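Local coordinates for ECXA (Escherichia coli, PDB 4L63), which binds a zinc ion and probably acts as a zinc-dependent metallopeptidase, at residues A[33-38]-A[78-83]; A[42-47]-A[121-126]; A[54-59]-A[149-154]; A[94-99]-A[115-120]. All coordinates share one frame; numbering follows the deposited sequence.

Contact 1: A[33-38]-A[78-83]; sequences INYTVP and VQQVSS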
loop_
_atom_site.group_PDB
_atom_site.type_symbol
_atom_site.label_atom_id
_atom_site.label_comp_id
_atom_site.label_asym_id
_atom_site.label_seq_id
_atom_site.Cartn_x
_atom_site.Cartn_y
_atom_site.Cartn_z
ATOM N N ILE A 33 31.197 -0.195 -9.467
ATOM C CA ILE A 33 31.036 -0.137 -10.917
ATOM C C ILE A 33 32.158 0.659 -11.586
ATOM O O ILE A 33 32.194 1.894 -11.536
ATOM C CB ILE A 33 29.662 0.451 -11.308
ATOM C CG1 ILE A 33 28.552 -0.492 -10.835
ATOM C CG2 ILE A 33 29.578 0.680 -12.810
ATOM C CD1 ILE A 33 27.152 -0.052 -11.229
ATOM N N ASN A 34 33.074 -0.075 -12.209
ATOM C CA ASN A 34 34.211 0.511 -12.892
ATOM C C ASN A 34 33.799 0.940 -14.295
ATOM O O ASN A 34 33.203 0.155 -15.023
ATOM C CB ASN A 34 35.343 -0.513 -12.946
ATOM C CG ASN A 34 36.188 -0.521 -11.690
ATOM O OD1 ASN A 34 36.128 0.398 -10.871
ATOM N ND2 ASN A 34 36.907 -1.616 -11.484
ATOM N N TYR A 35 34.095 2.174 -14.682
ATOM C CA TYR A 35 33.674 2.623 -16.006
ATOM C C TYR A 35 34.684 3.530 -16.704
ATOM O O TYR A 35 35.427 4.263 -16.052
ATOM C CB TYR A 35 32.323 3.329 -15.911
ATOM C CG TYR A 35 32.352 4.648 -15.179
ATOM C CD1 TYR A 35 32.220 4.699 -13.794
ATOM C CD2 TYR A 35 32.482 5.844 -15.870
ATOM C CE1 TYR A 35 32.235 5.904 -13.121
ATOM C CE2 TYR A 35 32.499 7.052 -15.206
ATOM C CZ TYR A 35 32.373 7.078 -13.833
ATOM O OH TYR A 35 32.387 8.280 -13.166
ATOM N N THR A 36 34.702 3.469 -18.034
ATOM C CA THR A 36 35.617 4.283 -18.831
ATOM C C THR A 36 34.886 5.411 -19.557
ATOM O O THR A 36 33.768 5.229 -20.046
ATOM C CB THR A 36 36.381 3.431 -19.872
ATOM O OG1 THR A 36 35.505 3.078 -20.950
ATOM C CG2 THR A 36 36.949 2.170 -19.235
ATOM N N VAL A 37 35.521 6.582 -19.610
ATOM C CA VAL A 37 34.971 7.740 -20.314
ATOM C C VAL A 37 36.061 8.474 -21.103
ATOM O O VAL A 37 36.950 9.090 -20.518
ATOM C CB VAL A 37 34.298 8.737 -19.346
ATOM C CG1 VAL A 37 33.813 9.962 -20.102
ATOM C CG2 VAL A 37 33.140 8.080 -18.613
ATOM N N PRO A 38 35.954 8.497 -22.416
ATOM C CA PRO A 38 36.957 9.141 -23.264
ATOM C C PRO A 38 37.072 10.663 -23.124
ATOM O O PRO A 38 36.093 11.332 -22.845
ATOM C CB PRO A 38 36.504 8.741 -24.651
ATOM C CG PRO A 38 35.953 7.358 -24.439
ATOM C CD PRO A 38 35.463 7.253 -23.020
ATOM N N VAL A 78 30.749 3.830 -7.450
ATOM C CA VAL A 78 31.503 3.823 -8.691
ATOM C C VAL A 78 32.869 4.429 -8.641
ATOM O O VAL A 78 33.290 5.022 -7.649
ATOM C CB VAL A 78 30.782 4.572 -9.807
ATOM C CG1 VAL A 78 29.411 4.000 -10.029
ATOM C CG2 VAL A 78 30.684 6.051 -9.450
ATOM N N GLN A 79 33.509 4.338 -9.795
ATOM C CA GLN A 79 34.881 4.740 -9.937
ATOM C C GLN A 79 35.264 4.778 -11.401
ATOM O O GLN A 79 35.187 3.770 -12.111
ATOM C CB GLN A 79 35.759 3.779 -9.168
ATOM C CG GLN A 79 37.215 4.119 -9.171
ATOM C CD GLN A 79 37.968 3.122 -8.354
ATOM O OE1 GLN A 79 37.918 1.926 -8.634
ATOM N NE2 GLN A 79 38.648 3.593 -7.315
ATOM N N GLN A 80 35.658 5.961 -11.848
ATOM C CA GLN A 80 36.095 6.139 -13.213
ATOM C C GLN A 80 37.452 5.479 -13.397
ATOM O O GLN A 80 38.361 5.655 -12.585
ATOM C CB GLN A 80 36.165 7.619 -13.563
ATOM C CG GLN A 80 35.875 7.895 -15.012
ATOM C CD GLN A 80 36.080 9.338 -15.382
ATOM O OE1 GLN A 80 36.930 10.027 -14.817
ATOM N NE2 GLN A 80 35.254 9.826 -16.298
ATOM N N VAL A 81 37.571 4.703 -14.467
ATOM C CA VAL A 81 38.804 4.008 -14.780
ATOM C C VAL A 81 39.259 4.354 -16.191
ATOM O O VAL A 81 38.524 4.151 -17.161
ATOM C CB VAL A 81 38.640 2.487 -14.646
ATOM C CG1 VAL A 81 39.885 1.786 -15.142
ATOM C CG2 VAL A 81 38.373 2.123 -13.200
ATOM N N SER A 82 40.472 4.892 -16.281
ATOM C CA SER A 82 41.056 5.328 -17.542
ATOM C C SER A 82 41.036 4.210 -18.581
ATOM O O SER A 82 41.120 3.030 -18.237
ATOM C CB SER A 82 42.490 5.821 -17.316
ATOM O OG SER A 82 42.855 6.797 -18.272
ATOM N N SER A 83 40.915 4.596 -19.849
ATOM C CA SER A 83 40.870 3.647 -20.958
ATOM C C SER A 83 42.109 2.754 -21.006
ATOM O O SER A 83 43.207 3.177 -20.650
ATOM C CB SER A 83 40.718 4.397 -22.282
ATOM O OG SER A 83 39.764 5.439 -22.165
#
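Residues 33-36 and 78-80 run as neighbouring parallel strands, their axes 4.9 Å apart and inclined by 25°, and three backbone hydrogen bonds join them: Gln79 N to Ile33 O, Tyr35 N to Gln79 O and Val81 N to Tyr35 O, the last the shortest at 2.7 Å and nearly straight. Tyr35 dominates the side-chain packing. Its CG sits between the backbone N and the carbonyl carbon (chi1 68°), laying the ring over the partner strand with one face on Gln80 CA in a CH-pi contact, 4.0 Å from that atom to the ring centroid. Gln80 CG lies 3.5 Å from Tyr35 CE2, while Val78 CB meets the edge at CE1. Val78 CG1 also packs on Ile33 CB. The extended Gln80 chain reaches Val37, its NE2 3.4 Å from Val37 CB and hydrogen-bonded to Ser61 OG. The chain passes between them through the 41-44/56-59 hairpin and then helix 60-70, whose Phe68 and Val64 pack on Tyr35. The chemistry implies a two-faced sheet: beta-branched and aromatic residues suit the side under the helix, where Gln80 lends its carbon chain to the ring and its amide to Ser61, and Asn34 and Gln79 suit the more exposed side.

Contact 2: A[42-47]-A[121-126]; sequences ITINTI and GSFNRI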
loop_
_atom_site.group_PDB
_atom_site.type_symbol
_atom_site.label_atom_id
_atom_site.label_comp_id
_atom_site.label_asym_id
_atom_site.label_seq_id
_atom_site.Cartn_x
_atom_site.Cartn_y
_atom_site.Cartn_z
ATOM N N ILE A 42 32.144 17.014 -25.160
ATOM C CA ILE A 42 31.160 16.775 -26.206
ATOM C C ILE A 42 30.887 18.057 -26.995
ATOM O O ILE A 42 30.651 19.122 -26.414
ATOM C CB ILE A 42 29.853 16.214 -25.618
ATOM C CG1 ILE A 42 29.970 14.702 -25.424
ATOM C CG2 ILE A 42 28.693 16.493 -26.532
ATOM C CD1 ILE A 42 28.679 14.049 -24.974
ATOM N N THR A 43 30.948 17.948 -28.323
ATOM C CA THR A 43 30.667 19.077 -29.204
ATOM C C THR A 43 29.356 18.856 -29.971
ATOM O O THR A 43 29.358 18.327 -31.081
ATOM C CB THR A 43 31.819 19.327 -30.210
ATOM O OG1 THR A 43 33.016 19.634 -29.487
ATOM C CG2 THR A 43 31.487 20.525 -31.104
ATOM N N ILE A 44 28.249 19.218 -29.323
ATOM C CA ILE A 44 26.926 19.400 -29.929
ATOM C C ILE A 44 26.747 20.847 -30.352
ATOM O O ILE A 44 27.045 21.694 -29.539
ATOM C CB ILE A 44 25.772 19.151 -28.914
ATOM C CG1 ILE A 44 25.980 17.890 -28.086
ATOM C CG2 ILE A 44 24.447 19.105 -29.630
ATOM C CD1 ILE A 44 25.266 17.930 -26.761
ATOM N N ASN A 45 26.226 21.135 -31.557
ATOM C CA ASN A 45 25.444 22.391 -31.837
ATOM C C ASN A 45 24.469 22.413 -33.026
ATOM O O ASN A 45 24.745 21.890 -34.101
ATOM C CB ASN A 45 26.331 23.651 -32.003
ATOM C CG ASN A 45 27.255 23.570 -33.162
ATOM O OD1 ASN A 45 27.439 22.504 -33.729
ATOM N ND2 ASN A 45 27.899 24.666 -33.489
ATOM N N THR A 46 23.352 23.112 -32.802
ATOM C CA THR A 46 22.219 23.177 -33.735
ATOM C C THR A 46 22.091 24.525 -34.466
ATOM O O THR A 46 22.746 25.505 -34.104
ATOM C CB THR A 46 20.899 22.915 -32.994
ATOM O OG1 THR A 46 19.844 22.775 -33.950
ATOM C CG2 THR A 46 20.581 24.106 -32.107
ATOM N N ILE A 47 21.241 24.563 -35.492
ATOM C CA ILE A 47 20.935 25.805 -36.203
ATOM C C ILE A 47 19.426 26.096 -36.109
ATOM O O ILE A 47 18.600 25.199 -36.295
ATOM C CB ILE A 47 21.389 25.755 -37.698
ATOM C CG1 ILE A 47 22.919 25.693 -37.830
ATOM C CG2 ILE A 47 20.907 26.983 -38.454
ATOM C CD1 ILE A 47 23.548 24.322 -37.656
ATOM N N GLY A 121 25.533 13.491 -33.528
ATOM C CA GLY A 121 24.815 13.883 -34.730
ATOM C C GLY A 121 23.312 13.993 -34.537
ATOM O O GLY A 121 22.673 14.867 -35.122
ATOM N N SER A 122 22.745 13.107 -33.721
ATOM C CA SER A 122 21.316 13.159 -33.418
ATOM C C SER A 122 20.970 14.405 -32.603
ATOM O O SER A 122 19.956 15.053 -32.859
ATOM C CB SER A 122 20.865 11.900 -32.667
ATOM O OG SER A 122 20.659 10.817 -33.559
ATOM N N PHE A 123 21.813 14.737 -31.629
ATOM C CA PHE A 123 21.617 15.947 -30.835
ATOM C C PHE A 123 21.633 17.195 -31.715
ATOM O O PHE A 123 20.721 18.015 -31.653
ATOM C CB PHE A 123 22.681 16.055 -29.739
ATOM C CG PHE A 123 22.272 15.420 -28.437
ATOM C CD1 PHE A 123 22.550 14.091 -28.183
ATOM C CD2 PHE A 123 21.595 16.152 -27.475
ATOM C CE1 PHE A 123 22.172 13.499 -26.992
ATOM C CE2 PHE A 123 21.212 15.566 -26.282
ATOM C CZ PHE A 123 21.500 14.237 -26.041
ATOM N N ASN A 124 22.660 17.319 -32.551
ATOM C CA ASN A 124 22.787 18.453 -33.466
ATOM C C ASN A 124 21.552 18.668 -34.342
ATOM O O ASN A 124 21.277 19.784 -34.783
ATOM C CB ASN A 124 24.020 18.271 -34.356
ATOM C CG ASN A 124 25.310 18.250 -33.566
ATOM O OD1 ASN A 124 25.546 19.114 -32.727
ATOM N ND2 ASN A 124 26.152 17.257 -33.826
ATOM N N ARG A 125 20.807 17.592 -34.570
ATOM C CA ARG A 125 19.652 17.602 -35.460
ATOM C C ARG A 125 18.319 17.759 -34.729
ATOM O O ARG A 125 17.498 18.599 -35.104
ATOM C CB ARG A 125 19.640 16.313 -36.289
ATOM C CG ARG A 125 18.433 16.118 -37.199
ATOM C CD ARG A 125 18.332 17.177 -38.284
ATOM N NE ARG A 125 17.201 16.923 -39.175
ATOM C CZ ARG A 125 15.955 17.328 -38.950
ATOM N NH1 ARG A 125 15.658 18.015 -37.853
ATOM N NH2 ARG A 125 15.000 17.043 -39.826
ATOM N N ILE A 126 18.100 16.957 -33.687
ATOM C CA ILE A 126 16.772 16.873 -33.081
ATOM C C ILE A 126 16.674 17.300 -31.610
ATOM O O ILE A 126 15.648 17.056 -30.978
ATOM C CB ILE A 126 16.205 15.426 -33.179
ATOM C CG1 ILE A 126 16.950 14.475 -32.237
ATOM C CG2 ILE A 126 16.257 14.912 -34.609
ATOM C CD1 ILE A 126 16.330 13.093 -32.141
#
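Ile44 presses its CG2 branch onto the base of Phe123, 3.5 Å from CB, while its CD1 comes obliquely to the ring, 4.1 Å from Phe123 CD2. The isoleucine thus lies across the root of the phenylalanine, whose ring runs on toward the core. Asn124, next on the helix, turns back to the strand: with CG anti to its carbonyl carbon (chi1 -63°), OD1 reaches the backbone beside Ile44. There Asn45 N would donate to Asn124 OD1, but the modelled 2.4 Å between them is too short, and the placement of OD1 is doubtful. The side-chain amides of Asn45 and Asn124 stand 76° apart. One step further, Thr46 OG1 makes a weak hydrogen bond of 3.4 Å to Asn124 O, so a short polar group meets a carbonyl of helix 120-126. Residue types match their places: branched and aromatic carbons lie on the buried side, and a small hydroxyl faces the helix backbone. The side chain of Phe123 is about 12 Å from the zinc ion. This is strand-on-helix packing, setting the 41-44/56-59 hairpin against helix 120-126, with Ile44 and Phe123 also touching helix 146-165, which carries the zinc-binding HExxH motif.

Contact 3: A[54-59]-A[149-154]; sequences TQLTIN and YIKLKL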
loop_
_atom_site.group_PDB
_atom_site.type_symbol
_atom_site.label_atom_id
_atom_site.label_comp_id
_atom_site.label_asym_id
_atom_site.label_seq_id
_atom_site.Cartn_x
_atom_site.Cartn_y
_atom_site.Cartn_z
ATOM N N THR A 54 23.260 27.656 -32.556
ATOM C CA THR A 54 23.623 27.655 -31.135
ATOM C C THR A 54 25.099 27.283 -30.976
ATOM O O THR A 54 25.700 26.802 -31.928
ATOM C CB THR A 54 22.751 26.664 -30.336
ATOM O OG1 THR A 54 21.425 26.640 -30.881
ATOM C CG2 THR A 54 22.698 27.051 -28.860
ATOM N N GLN A 55 25.709 27.514 -29.812
ATOM C CA GLN A 55 26.991 26.845 -29.568
ATOM C C GLN A 55 27.274 26.413 -28.098
ATOM O O GLN A 55 27.000 27.143 -27.139
ATOM C CB GLN A 55 28.156 27.668 -30.159
ATOM C CG GLN A 55 29.468 26.865 -30.018
ATOM C CD GLN A 55 30.687 27.457 -30.696
ATOM O OE1 GLN A 55 30.586 28.471 -31.392
ATOM N NE2 GLN A 55 31.827 26.798 -30.555
ATOM N N LEU A 56 27.788 25.178 -27.960
ATOM C CA LEU A 56 28.028 24.520 -26.657
ATOM C C LEU A 56 29.062 23.357 -26.670
ATOM O O LEU A 56 29.057 22.516 -27.574
ATOM C CB LEU A 56 26.706 23.976 -26.094
ATOM C CG LEU A 56 26.789 22.944 -24.954
ATOM C CD1 LEU A 56 27.080 23.623 -23.621
ATOM C CD2 LEU A 56 25.542 22.074 -24.861
ATOM N N THR A 57 29.934 23.309 -25.657
ATOM C CA THR A 57 30.836 22.164 -25.425
ATOM C C THR A 57 30.979 21.896 -23.917
ATOM O O THR A 57 31.010 22.829 -23.117
ATOM C CB THR A 57 32.242 22.389 -26.061
ATOM O OG1 THR A 57 33.015 21.184 -25.989
ATOM C CG2 THR A 57 32.995 23.520 -25.370
ATOM N N ILE A 58 31.046 20.625 -23.523
ATOM C CA ILE A 58 31.138 20.290 -22.102
ATOM C C ILE A 58 31.735 18.890 -21.943
ATOM O O ILE A 58 31.624 18.054 -22.839
ATOM C CB ILE A 58 29.750 20.371 -21.406
ATOM C CG1 ILE A 58 29.896 20.405 -19.880
ATOM C CG2 ILE A 58 28.845 19.224 -21.853
ATOM C CD1 ILE A 58 30.556 21.666 -19.346
ATOM N N ASN A 59 32.380 18.642 -20.811
ATOM C CA ASN A 59 33.094 17.394 -20.598
ATOM C C ASN A 59 32.170 16.212 -20.289
ATOM O O ASN A 59 31.316 16.274 -19.405
ATOM C CB ASN A 59 34.144 17.619 -19.506
ATOM C CG ASN A 59 33.701 18.644 -18.482
ATOM O OD1 ASN A 59 32.637 19.245 -18.619
ATOM N ND2 ASN A 59 34.593 18.972 -17.556
ATOM N N TYR A 149 18.934 24.381 -22.484
ATOM C CA TYR A 149 17.933 23.364 -22.789
ATOM C C TYR A 149 18.620 22.145 -23.407
ATOM O O TYR A 149 18.102 21.029 -23.340
ATOM C CB TYR A 149 16.843 23.906 -23.720
ATOM C CG TYR A 149 15.892 22.836 -24.226
ATOM C CD1 TYR A 149 14.846 22.374 -23.429
ATOM C CD2 TYR A 149 16.037 22.291 -25.498
ATOM C CE1 TYR A 149 13.978 21.395 -23.884
ATOM C CE2 TYR A 149 15.173 21.314 -25.960
ATOM C CZ TYR A 149 14.147 20.869 -25.150
ATOM O OH TYR A 149 13.288 19.898 -25.611
ATOM N N ILE A 150 19.794 22.363 -23.997
ATOM C CA ILE A 150 20.577 21.276 -24.578
ATOM C C ILE A 150 21.370 20.536 -23.488
ATOM O O ILE A 150 21.542 19.315 -23.560
ATOM C CB ILE A 150 21.526 21.798 -25.687
ATOM C CG1 ILE A 150 20.713 22.301 -26.883
ATOM C CG2 ILE A 150 22.470 20.705 -26.160
ATOM C CD1 ILE A 150 21.534 23.038 -27.919
ATOM N N LYS A 151 21.833 21.265 -22.471
ATOM C CA LYS A 151 22.479 20.632 -21.315
ATOM C C LYS A 151 21.466 19.842 -20.489
ATOM O O LYS A 151 21.771 18.760 -19.987
ATOM C CB LYS A 151 23.179 21.668 -20.426
ATOM C CG LYS A 151 23.792 22.845 -21.168
ATOM C CD LYS A 151 23.992 24.049 -20.254
ATOM C CE LYS A 151 25.452 24.353 -19.996
ATOM N NZ LYS A 151 25.625 25.784 -19.619
ATOM N N LEU A 152 20.265 20.397 -20.346
ATOM C CA LEU A 152 19.179 19.723 -19.643
ATOM C C LEU A 152 18.891 18.378 -20.298
ATOM O O LEU A 152 18.844 17.345 -19.628
ATOM C CB LEU A 152 17.918 20.593 -19.634
ATOM C CG LEU A 152 16.640 19.959 -19.071
ATOM C CD1 LEU A 152 16.854 19.509 -17.639
ATOM C CD2 LEU A 152 15.460 20.919 -19.167
ATOM N N LYS A 153 18.717 18.410 -21.617
ATOM C CA LYS A 153 18.444 17.215 -22.405
ATOM C C LYS A 153 19.587 16.205 -22.300
ATOM O O LYS A 153 19.358 14.996 -22.297
ATOM C CB LYS A 153 18.201 17.590 -23.868
ATOM C CG LYS A 153 16.973 16.943 -24.489
ATOM C CD LYS A 153 15.696 17.621 -24.016
ATOM C CE LYS A 153 14.466 17.022 -24.685
ATOM N NZ LYS A 153 14.536 15.538 -24.779
ATOM N N LEU A 154 20.815 16.706 -22.203
ATOM C CA LEU A 154 21.974 15.826 -22.123
ATOM C C LEU A 154 22.044 15.092 -20.785
ATOM O O LEU A 154 22.286 13.886 -20.756
ATOM C CB LEU A 154 23.269 16.607 -22.355
ATOM C CG LEU A 154 24.395 15.734 -22.907
ATOM C CD1 LEU A 154 24.268 15.593 -24.416
ATOM C CD2 LEU A 154 25.767 16.287 -22.527
#
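Leu154 N donates to Ile150 O at 3.0 Å, a regular i to i+4 helical hydrogen bond that sets the side chains of both residues on the flank facing strand 56-59. Across the gap, no hydrogen bond is made and the contact is carried by carbon. Leu56 is its centre. A chi1 of 164° swings the leucine's fork away from its own backbone nitrogen and at the helix, where it divides between two neighbours: CD2 lies against Ile150 CG2 at 3.6 Å, and CD1 against Lys151 CE at 4.0 Å. Leu56 and Ile150 run antiparallel to one another and meet flank to flank. Lys151 supplies only its aliphatic stem, bent at CG-CD. More loosely, Ile58 CG2 approaches Leu154 CD2 at 4.3 Å, and Thr54 CG2 is equally far from Ile150 CD1. Branched apolar residues suit this partly buried seam, and a lysine suits its margin, where its carbons can pack while its ammonium group stays clear of the apolar contact, weakly paired with Glu147. The two axes are 10.2 Å apart and inclined by 36°. Tyr63 of helix 60-70 touches Ile58, Lys151 and Leu154, Ile44 of strand 41-44 also packs on Leu154, and helix 207-215 lies against Tyr149, Leu152 and Lys153.

Contact 4: A[94-99]-A[115-120]; sequences STTNYA and RTRIDI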
loop_
_atom_site.group_PDB
_atom_site.type_symbol
_atom_site.label_atom_id
_atom_site.label_comp_id
_atom_site.label_asym_id
_atom_site.label_seq_id
_atom_site.Cartn_x
_atom_site.Cartn_y
_atom_site.Cartn_z
ATOM N N SER A 94 30.652 6.416 -24.440
ATOM C CA SER A 94 31.221 6.909 -25.690
ATOM C C SER A 94 30.245 7.784 -26.467
ATOM O O SER A 94 29.060 7.878 -26.132
ATOM C CB SER A 94 31.674 5.743 -26.575
ATOM O OG SER A 94 30.585 4.900 -26.907
ATOM N N THR A 95 30.761 8.423 -27.511
ATOM C CA THR A 95 29.949 9.233 -28.403
ATOM C C THR A 95 29.921 8.589 -29.782
ATOM O O THR A 95 30.860 7.889 -30.166
ATOM C CB THR A 95 30.487 10.673 -28.521
ATOM O OG1 THR A 95 31.848 10.637 -28.965
ATOM C CG2 THR A 95 30.421 11.382 -27.180
ATOM N N THR A 96 28.844 8.822 -30.522
ATOM C CA THR A 96 28.709 8.283 -31.871
ATOM C C THR A 96 28.135 9.330 -32.820
ATOM O O THR A 96 27.670 10.383 -32.386
ATOM C CB THR A 96 27.800 7.037 -31.902
ATOM O OG1 THR A 96 26.508 7.368 -31.374
ATOM C CG2 THR A 96 28.402 5.897 -31.089
ATOM N N ASN A 97 28.162 9.035 -34.116
ATOM C CA ASN A 97 27.594 9.930 -35.117
ATOM C C ASN A 97 26.744 9.181 -36.137
ATOM O O ASN A 97 27.096 9.112 -37.314
ATOM C CB ASN A 97 28.701 10.707 -35.840
ATOM C CG ASN A 97 28.936 12.085 -35.246
ATOM O OD1 ASN A 97 28.207 13.030 -35.545
ATOM N ND2 ASN A 97 29.963 12.205 -34.410
ATOM N N TYR A 98 25.626 8.623 -35.686
ATOM C CA TYR A 98 24.708 7.941 -36.589
ATOM C C TYR A 98 23.686 8.915 -37.175
ATOM O O TYR A 98 23.251 8.745 -38.316
ATOM C CB TYR A 98 23.985 6.786 -35.879
ATOM C CG TYR A 98 24.889 5.655 -35.427
ATOM C CD1 TYR A 98 25.244 4.633 -36.299
ATOM C CD2 TYR A 98 25.362 5.594 -34.120
ATOM C CE1 TYR A 98 26.065 3.593 -35.891
ATOM C CE2 TYR A 98 26.179 4.555 -33.701
ATOM C CZ TYR A 98 26.529 3.560 -34.590
ATOM O OH TYR A 98 27.342 2.528 -34.175
ATOM N N ALA A 99 23.327 9.937 -36.394
ATOM C CA ALA A 99 22.283 10.901 -36.754
ATOM C C ALA A 99 20.990 10.180 -37.126
ATOM O O ALA A 99 20.512 10.284 -38.255
ATOM C CB ALA A 99 22.750 11.800 -37.896
ATOM N N ARG A 115 27.560 -1.025 -22.505
ATOM C CA ARG A 115 28.030 0.145 -23.228
ATOM C C ARG A 115 26.939 1.193 -23.395
ATOM O O ARG A 115 25.818 0.887 -23.806
ATOM C CB ARG A 115 28.584 -0.260 -24.599
ATOM C CG ARG A 115 28.991 -1.726 -24.711
ATOM C CD ARG A 115 29.500 -2.056 -26.107
ATOM N NE ARG A 115 28.473 -1.858 -27.129
ATOM C CZ ARG A 115 28.732 -1.619 -28.411
ATOM N NH1 ARG A 115 27.738 -1.444 -29.271
ATOM N NH2 ARG A 115 29.987 -1.552 -28.834
ATOM N N THR A 116 27.277 2.433 -23.063
ATOM C CA THR A 116 26.379 3.555 -23.283
ATOM C C THR A 116 26.954 4.501 -24.327
ATOM O O THR A 116 28.102 4.928 -24.222
ATOM C CB THR A 116 26.116 4.335 -21.985
ATOM O OG1 THR A 116 25.190 3.606 -21.169
ATOM C CG2 THR A 116 25.532 5.704 -22.295
ATOM N N ARG A 117 26.156 4.826 -25.338
ATOM C CA ARG A 117 26.590 5.778 -26.350
ATOM C C ARG A 117 25.687 7.013 -26.386
ATOM O O ARG A 117 24.465 6.919 -26.249
ATOM C CB ARG A 117 26.643 5.109 -27.728
ATOM C CG ARG A 117 25.302 4.658 -28.261
ATOM C CD ARG A 117 25.438 3.971 -29.605
ATOM N NE ARG A 117 24.128 3.611 -30.136
ATOM C CZ ARG A 117 23.383 4.430 -30.872
ATOM N NH1 ARG A 117 22.199 4.036 -31.316
ATOM N NH2 ARG A 117 23.819 5.646 -31.162
ATOM N N ILE A 118 26.313 8.175 -26.536
ATOM C CA ILE A 118 25.600 9.430 -26.730
ATOM C C ILE A 118 25.859 9.926 -28.142
ATOM O O ILE A 118 26.956 10.395 -28.453
ATOM C CB ILE A 118 26.033 10.517 -25.719
ATOM C CG1 ILE A 118 25.638 10.121 -24.294
ATOM C CG2 ILE A 118 25.425 11.868 -26.091
ATOM C CD1 ILE A 118 24.150 10.032 -24.067
ATOM N N ASP A 119 24.859 9.801 -29.005
ATOM C CA ASP A 119 24.994 10.264 -30.377
ATOM C C ASP A 119 25.158 11.774 -30.392
ATOM O O ASP A 119 24.438 12.486 -29.704
ATOM C CB ASP A 119 23.786 9.849 -31.214
ATOM C CG ASP A 119 24.078 9.871 -32.699
ATOM O OD1 ASP A 119 23.861 10.923 -33.336
ATOM O OD2 ASP A 119 24.531 8.834 -33.228
ATOM N N ILE A 120 26.118 12.262 -31.166
ATOM C CA ILE A 120 26.344 13.695 -31.253
ATOM C C ILE A 120 25.593 14.269 -32.451
ATOM O O ILE A 120 25.068 15.383 -32.394
ATOM C CB ILE A 120 27.842 14.021 -31.361
ATOM C CG1 ILE A 120 28.614 13.351 -30.222
ATOM C CG2 ILE A 120 28.059 15.515 -31.328
ATOM C CD1 ILE A 120 28.192 13.812 -28.848
#
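Asp119 and Thr96 pair at the end of two parallel strands, 94-96 and 115-119, in a mixed sheet consistent with the zincin (Met-zincin) family, and Asp119 is also the N-cap of helix 120-126. From CB outward it meets strand 94-96 or the loop that follows it. CB lies 3.7 Å from Thr96 OG1, and CG faces Tyr98 N. The first torsion (chi1 -160°) carries the carboxylate over the turn at residues 97-99. OD2 takes two hydrogen bonds: Tyr98 N enters on its syn lone pair at 2.7 Å, and Thr96 OG1 donates at 3.1 Å from the anti side, out of the carboxylate plane. OD1 accepts Ala99 N at 3.3 Å on the syn side, and also Ser122 N in the first turn of the helix. An aspartate suits the place, since its two oxygens hold the turn and the helix start together; the donors and the helix N-terminus would probably stabilise its negative charge. On the other sheet face, Thr95 CG2 packs on Ile120 CD1, and Ile118 touches Thr157 and Ile158 of the zinc-motif helix. Parallel-sheet hydrogen bonds join the strands, ending with Ile120 N to Thr96 O. Beside the carboxylate, Arg117 NH2 donates to Thr96 OG1 at 3.2 Å, nearly in its guanidinium plane, while Tyr98 CE2 lies over one face of that group.

Contacts 1 and 4 belong to one mixed sheet, about 17 Å apart between centres: strand 33-36 of contact 1 lies next to strand 91-96, which contact 4 joins to 115-119. Contacts 2 and 3 share the hairpin 41-44/56-59, their centres about 9 Å apart, and touch through its backbone and through Ile44 and Leu154. Strand 115-119 leads straight into helix 120-126, joining contact 4 to contact 2. Along the chain, contact 1 alternates with contacts 2 and 3 and closes before contact 4, which is nested within the loops of contacts 2 and 3. The sheet, through Thr116 and Ile118, and the hairpin, through Ile44 and Leu56, pack on helix 146-165, which holds zinc ligands His160 and His164.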